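Local coordinates for Alr3699 protein (Nostoc sp., PDB 4XSO), which belongs to the GT-B class of glycosyltransferase-like proteins, built from two domains that each carry a parallel beta sheet flanked by helices, at residues A151-Q162 with E173-G181. Numbering follows the deposited sequence.
Sequences ASLVIANSQASQ and ELTKVIYNG. With GOL (glycerol), chain D.
Leu174 starts the pairing with its carbonyl O, which accepts from Val154 N at 2.9 Å, while its CD1 lies against the carbonyl O of Ala151. Next comes Thr175, whose OG1 receives NE2 of Gln162 at 2.8 Å, nearly in the plane of that amide. Gln162 gets there because CG stands anti to its backbone N (chi1 179°) and the chain beyond is extended, reaching from the helix onto the edge strand. The backbone of Lys176 is gripped twice: its N donates to Val154 O, and its O accepts from Ala156 N at 2.8 Å. Its side chain leads away from segment 151-162, and NZ hydrogen-bonds O1 of a glycerol along the strand's outer edge, probably from the crystallisation liquor. Val177, paired with Ala156, offers its outward-facing N and O to the same glycerol, with O1 2.8 Å from Val177 O, and pushes CG2 to 3.2 Å from OE1 of Gln162. Ile178 N closes the run on Ala156 O, and its side chain crosses that of Ile155, CB to CG2 3.9 Å, beside helix 370-382. Tyr179 then sets its ring edge on Asn157, Tyr179 CD1 lying 3.2 Å from Asn157 O. Val177 CG1 sits over one face near the rim; Tyr179 OH bonds Glu320, which also receives the amides of Gln159 and Ala160. Ser158 caps helix 159-167 from the position just before it, its OG accepting from Ser161 N and also hydrogen-bonding Pro295 O. Strands 153-156 and 175-177, bridged by that helix, thus form a parallel beta-alpha-beta unit at the border of the N-terminal Rossmann-like sheet of a GT-B fold.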
ATOM      1  N   ALA A 151      10.387   9.107   3.982  1.00 25.91           N
ATOM      2  CA  ALA A 151      11.781   8.716   4.337  1.00 29.32           C
ATOM      3  C   ALA A 151      12.403   9.722   5.269  1.00 33.04           C
ATOM      4  O   ALA A 151      12.322  10.875   5.021  1.00 31.22           O
ATOM      5  CB  ALA A 151      12.598   8.613   3.053  1.00 30.10           C
ATOM      6  N   SER A 152      13.020   9.278   6.368  1.00 31.85           N
ATOM      7  CA  SER A 152      13.753  10.132   7.219  1.00 30.92           C
ATOM      8  C   SER A 152      15.075  10.561   6.614  1.00 31.92           C
ATOM      9  O   SER A 152      15.661  11.518   7.066  1.00 29.42           O
ATOM     10  CB  SER A 152      14.053   9.415   8.558  1.00 34.00           C
ATOM     11  OG  SER A 152      12.863   9.287   9.273  1.00 32.63           O
ATOM     12  N   LEU A 153      15.578   9.790   5.653  1.00 30.23           N
ATOM     13  CA  LEU A 153      16.906   9.976   5.150  1.00 29.89           C
ATOM     14  C   LEU A 153      16.978   9.253   3.789  1.00 27.86           C
ATOM     15  O   LEU A 153      16.441   8.178   3.632  1.00 28.51           O
ATOM     16  CB  LEU A 153      17.883   9.348   6.145  1.00 35.65           C
ATOM     17  CG  LEU A 153      19.254   9.097   5.565  1.00 40.92           C
ATOM     18  CD1 LEU A 153      19.986  10.426   5.459  1.00 41.41           C
ATOM     19  CD2 LEU A 153      19.991   8.111   6.477  1.00 46.88           C
ATOM     20  N   VAL A 154      17.654   9.862   2.827  1.00 28.63           N
ATOM     21  CA  VAL A 154      17.906   9.242   1.536  1.00 26.57           C
ATOM     22  C   VAL A 154      19.425   9.167   1.379  1.00 30.27           C
ATOM     23  O   VAL A 154      20.086  10.191   1.294  1.00 28.36           O
ATOM     24  CB  VAL A 154      17.311  10.078   0.419  1.00 27.34           C
ATOM     25  CG1 VAL A 154      17.769   9.583  -0.938  1.00 29.13           C
ATOM     26  CG2 VAL A 154      15.786  10.028   0.527  1.00 26.54           C
ATOM     27  N   ILE A 155      19.979   7.956   1.403  1.00 28.19           N
ATOM     28  CA  ILE A 155      21.418   7.768   1.262  1.00 27.68           C
ATOM     29  C   ILE A 155      21.693   7.587  -0.184  1.00 28.38           C
ATOM     30  O   ILE A 155      21.102   6.727  -0.831  1.00 30.43           O
ATOM     31  CB  ILE A 155      21.911   6.535   2.058  1.00 30.30           C
ATOM     32  CG1 ILE A 155      21.698   6.779   3.551  1.00 33.76           C
ATOM     33  CG2 ILE A 155      23.389   6.316   1.820  1.00 28.30           C
ATOM     34  CD1 ILE A 155      22.046   5.568   4.402  1.00 35.42           C
ATOM     35  N   ALA A 156      22.526   8.444  -0.747  1.00 30.24           N
ATOM     36  CA  ALA A 156      22.860   8.339  -2.180  1.00 29.34           C
ATOM     37  C   ALA A 156      24.300   7.839  -2.365  1.00 27.39           C
ATOM     38  O   ALA A 156      25.169   8.218  -1.604  1.00 31.58           O
ATOM     39  CB  ALA A 156      22.657   9.674  -2.868  1.00 31.88           C
ATOM     40  N   ASN A 157      24.517   6.932  -3.315  1.00 26.68           N
ATOM     41  CA  ASN A 157      25.813   6.285  -3.508  1.00 29.48           C
ATOM     42  C   ASN A 157      26.794   7.158  -4.250  1.00 29.81           C
ATOM     43  O   ASN A 157      28.009   6.884  -4.334  1.00 29.14           O
ATOM     44  CB  ASN A 157      25.629   4.908  -4.122  1.00 29.15           C
ATOM     45  CG  ASN A 157      25.045   4.959  -5.559  1.00 31.64           C
ATOM     46  OD1 ASN A 157      24.632   6.027  -6.055  1.00 28.83           O
ATOM     47  ND2 ASN A 157      25.050   3.795  -6.225  1.00 32.66           N
ATOM     48  N   SER A 158      26.327   8.329  -4.660  1.00 27.85           N
ATOM     49  CA  SER A 158      27.197   9.245  -5.363  1.00 32.33           C
ATOM     50  C   SER A 158      26.503  10.611  -5.490  1.00 32.01           C
ATOM     51  O   SER A 158      25.268  10.714  -5.364  1.00 28.88           O
ATOM     52  CB  SER A 158      27.501   8.694  -6.748  1.00 34.26           C
ATOM     53  OG  SER A 158      26.344   8.777  -7.553  1.00 34.04           O
ATOM     54  N   GLN A 159      27.319  11.645  -5.646  1.00 30.20           N
ATOM     55  CA  GLN A 159      26.815  12.973  -6.082  1.00 32.50           C
ATOM     56  C   GLN A 159      25.915  12.949  -7.358  1.00 27.67           C
ATOM     57  O   GLN A 159      24.891  13.613  -7.372  1.00 27.56           O
ATOM     58  CB  GLN A 159      27.945  13.996  -6.204  1.00 34.92           C
ATOM     59  CG  GLN A 159      28.542  14.290  -4.823  1.00 50.71           C
ATOM     60  CD  GLN A 159      29.755  15.255  -4.768  1.00 57.77           C
ATOM     61  OE1 GLN A 159      30.445  15.500  -5.750  1.00 55.37           O
ATOM     62  NE2 GLN A 159      30.025  15.759  -3.577  1.00 59.88           N
ATOM     63  N   ALA A 160      26.245  12.105  -8.314  1.00 28.89           N
ATOM     64  CA  ALA A 160      25.454  11.868  -9.532  1.00 33.23           C
ATOM     65  C   ALA A 160      24.037  11.320  -9.233  1.00 36.07           C
ATOM     66  O   ALA A 160      23.030  11.869  -9.728  1.00 29.11           O
ATOM     67  CB  ALA A 160      26.178  10.871 -10.421  1.00 34.92           C
ATOM     68  N   SER A 161      23.959  10.324  -8.342  1.00 28.98           N
ATOM     69  CA  SER A 161      22.695   9.806  -7.917  1.00 28.73           C
ATOM     70  C   SER A 161      21.951  10.868  -7.131  1.00 28.00           C
ATOM     71  O   SER A 161      20.726  11.020  -7.266  1.00 26.18           O
ATOM     72  CB  SER A 161      22.815   8.488  -7.119  1.00 29.12           C
ATOM     73  OG  SER A 161      23.366   7.497  -7.974  1.00 41.45           O
ATOM     74  N   GLN A 162      22.652  11.559  -6.264  1.00 30.07           N
ATOM     75  CA  GLN A 162      22.013  12.555  -5.418  1.00 26.16           C
ATOM     76  C   GLN A 162      21.451  13.658  -6.298  1.00 29.14           C
ATOM     77  O   GLN A 162      20.377  14.141  -6.063  1.00 29.73           O
ATOM     78  CB  GLN A 162      23.043  13.147  -4.462  1.00 27.19           C
ATOM     79  CG  GLN A 162      22.547  14.243  -3.507  1.00 28.72           C
ATOM     80  CD  GLN A 162      23.705  14.843  -2.738  1.00 29.77           C
ATOM     81  OE1 GLN A 162      24.755  15.065  -3.291  1.00 30.08           O
ATOM     82  NE2 GLN A 162      23.524  15.073  -1.478  1.00 33.07           N
ATOM     83  N   GLU A 173      17.426  18.287   1.019  1.00 27.65           N
ATOM     84  CA  GLU A 173      17.826  18.301   2.410  1.00 31.14           C
ATOM     85  C   GLU A 173      17.715  16.913   3.101  1.00 29.83           C
ATOM     86  O   GLU A 173      18.147  16.730   4.228  1.00 27.31           O
ATOM     87  CB  GLU A 173      17.073  19.371   3.218  1.00 34.60           C
ATOM     88  CG  GLU A 173      15.569  19.167   3.509  1.00 37.40           C
ATOM     89  CD  GLU A 173      14.614  19.427   2.323  1.00 41.62           C
ATOM     90  OE1 GLU A 173      15.055  19.702   1.147  1.00 37.91           O
ATOM     91  OE2 GLU A 173      13.376  19.371   2.588  1.00 42.51           O
ATOM     92  N   LEU A 174      17.081  15.960   2.439  1.00 31.06           N
ATOM     93  CA  LEU A 174      16.940  14.659   2.952  1.00 31.71           C
ATOM     94  C   LEU A 174      18.174  13.800   2.601  1.00 30.19           C
ATOM     95  O   LEU A 174      18.286  12.688   3.088  1.00 33.91           O
ATOM     96  CB  LEU A 174      15.706  13.966   2.361  1.00 33.74           C
ATOM     97  CG  LEU A 174      14.310  14.127   2.938  1.00 36.86           C
ATOM     98  CD1 LEU A 174      13.411  13.049   2.300  1.00 35.66           C
ATOM     99  CD2 LEU A 174      14.238  14.064   4.480  1.00 36.39           C
ATOM    100  N   THR A 175      19.086  14.291   1.745  1.00 32.75           N
ATOM    101  CA  THR A 175      20.023  13.400   1.076  1.00 29.81           C
ATOM    102  C   THR A 175      21.362  13.504   1.759  1.00 29.87           C
ATOM    103  O   THR A 175      21.644  14.516   2.323  1.00 30.52           O
ATOM    104  CB  THR A 175      20.260  13.734  -0.430  1.00 31.06           C
ATOM    105  OG1 THR A 175      20.851  15.033  -0.567  1.00 28.47           O
ATOM    106  CG2 THR A 175      18.962  13.661  -1.206  1.00 34.10           C
ATOM    107  N   LYS A 176      22.129  12.431   1.715  1.00 29.50           N
ATOM    108  CA  LYS A 176      23.469  12.390   2.174  1.00 30.46           C
ATOM    109  C   LYS A 176      24.183  11.425   1.250  1.00 28.35           C
ATOM    110  O   LYS A 176      23.700  10.309   1.049  1.00 31.94           O
ATOM    111  CB  LYS A 176      23.546  11.808   3.569  1.00 30.19           C
ATOM    112  CG  LYS A 176      25.009  11.799   4.059  1.00 36.37           C
ATOM    113  CD  LYS A 176      25.183  11.414   5.511  1.00 40.66           C
ATOM    114  CE  LYS A 176      26.625  10.927   5.737  1.00 47.77           C
ATOM    115  NZ  LYS A 176      27.689  11.896   5.350  1.00 47.37           N
ATOM    116  N   VAL A 177      25.377  11.759   0.792  1.00 24.59           N
ATOM    117  CA  VAL A 177      26.114  10.888  -0.071  1.00 24.82           C
ATOM    118  C   VAL A 177      26.972   9.950   0.792  1.00 25.23           C
ATOM    119  O   VAL A 177      27.644  10.436   1.638  1.00 26.06           O
ATOM    120  CB  VAL A 177      27.023  11.635  -1.090  1.00 27.14           C
ATOM    121  CG1 VAL A 177      27.963  10.711  -1.774  1.00 28.52           C
ATOM    122  CG2 VAL A 177      26.174  12.400  -2.133  1.00 29.58           C
ATOM    123  N   ILE A 178      26.883   8.644   0.606  1.00 25.32           N
ATOM    124  CA  ILE A 178      27.800   7.687   1.280  1.00 25.52           C
ATOM    125  C   ILE A 178      28.180   6.707   0.192  1.00 26.32           C
ATOM    126  O   ILE A 178      27.343   6.055  -0.395  1.00 27.76           O
ATOM    127  CB  ILE A 178      27.181   6.937   2.453  1.00 31.31           C
ATOM    128  CG1 ILE A 178      26.735   7.887   3.539  1.00 32.40           C
ATOM    129  CG2 ILE A 178      28.190   5.947   3.069  1.00 30.01           C
ATOM    130  CD1 ILE A 178      26.114   7.169   4.703  1.00 34.47           C
ATOM    131  N   TYR A 179      29.491   6.621  -0.085  1.00 29.20           N
ATOM    132  CA  TYR A 179      30.019   5.836  -1.202  1.00 29.14           C
ATOM    133  C   TYR A 179      29.986   4.349  -0.760  1.00 29.37           C
ATOM    134  O   TYR A 179      29.873   4.060   0.403  1.00 33.91           O
ATOM    135  CB  TYR A 179      31.440   6.346  -1.481  1.00 29.33           C
ATOM    136  CG  TYR A 179      31.513   7.738  -2.115  1.00 32.63           C
ATOM    137  CD1 TYR A 179      30.837   7.992  -3.316  1.00 32.42           C
ATOM    138  CD2 TYR A 179      32.337   8.756  -1.616  1.00 36.39           C
ATOM    139  CE1 TYR A 179      30.895   9.235  -3.957  1.00 38.69           C
ATOM    140  CE2 TYR A 179      32.400  10.031  -2.289  1.00 39.57           C
ATOM    141  CZ  TYR A 179      31.680  10.252  -3.461  1.00 40.56           C
ATOM    142  OH  TYR A 179      31.670  11.500  -4.214  1.00 50.25           O
ATOM    143  N   ASN A 180      30.070   3.422  -1.718  1.00 29.10           N
ATOM    144  CA  ASN A 180      30.284   2.000  -1.495  1.00 30.16           C
ATOM    145  C   ASN A 180      31.637   1.787  -0.769  1.00 29.91           C
ATOM    146  O   ASN A 180      32.632   2.530  -0.955  1.00 28.78           O
ATOM    147  CB  ASN A 180      30.298   1.254  -2.832  1.00 28.65           C
ATOM    148  CG  ASN A 180      28.930   1.112  -3.501  1.00 30.88           C
ATOM    149  OD1 ASN A 180      27.986   1.884  -3.283  1.00 36.64           O
ATOM    150  ND2 ASN A 180      28.862   0.187  -4.410  1.00 36.29           N
ATOM    151  N   GLY A 181      31.674   0.808   0.103  1.00 32.78           N
ATOM    152  CA  GLY A 181      32.924   0.514   0.844  1.00 34.33           C
ATOM    153  C   GLY A 181      33.481  -0.826   0.369  1.00 33.87           C
ATOM    154  O   GLY A 181      32.731  -1.635  -0.125  1.00 31.02           O
TER
HETATM  155  C1  GOL D 402      28.223  14.013   1.385  1.00 62.20           C
HETATM  156  O1  GOL D 402      27.772  13.150   2.497  1.00 47.98           O
HETATM  157  C2  GOL D 402      27.141  14.579   0.417  1.00 51.95           C
HETATM  158  O2  GOL D 402      26.036  14.845   1.213  1.00 31.64           O
HETATM  159  C3  GOL D 402      27.496  15.850  -0.413  1.00 60.45           C
HETATM  160  O3  GOL D 402      26.286  16.647  -0.610  1.00 52.25           O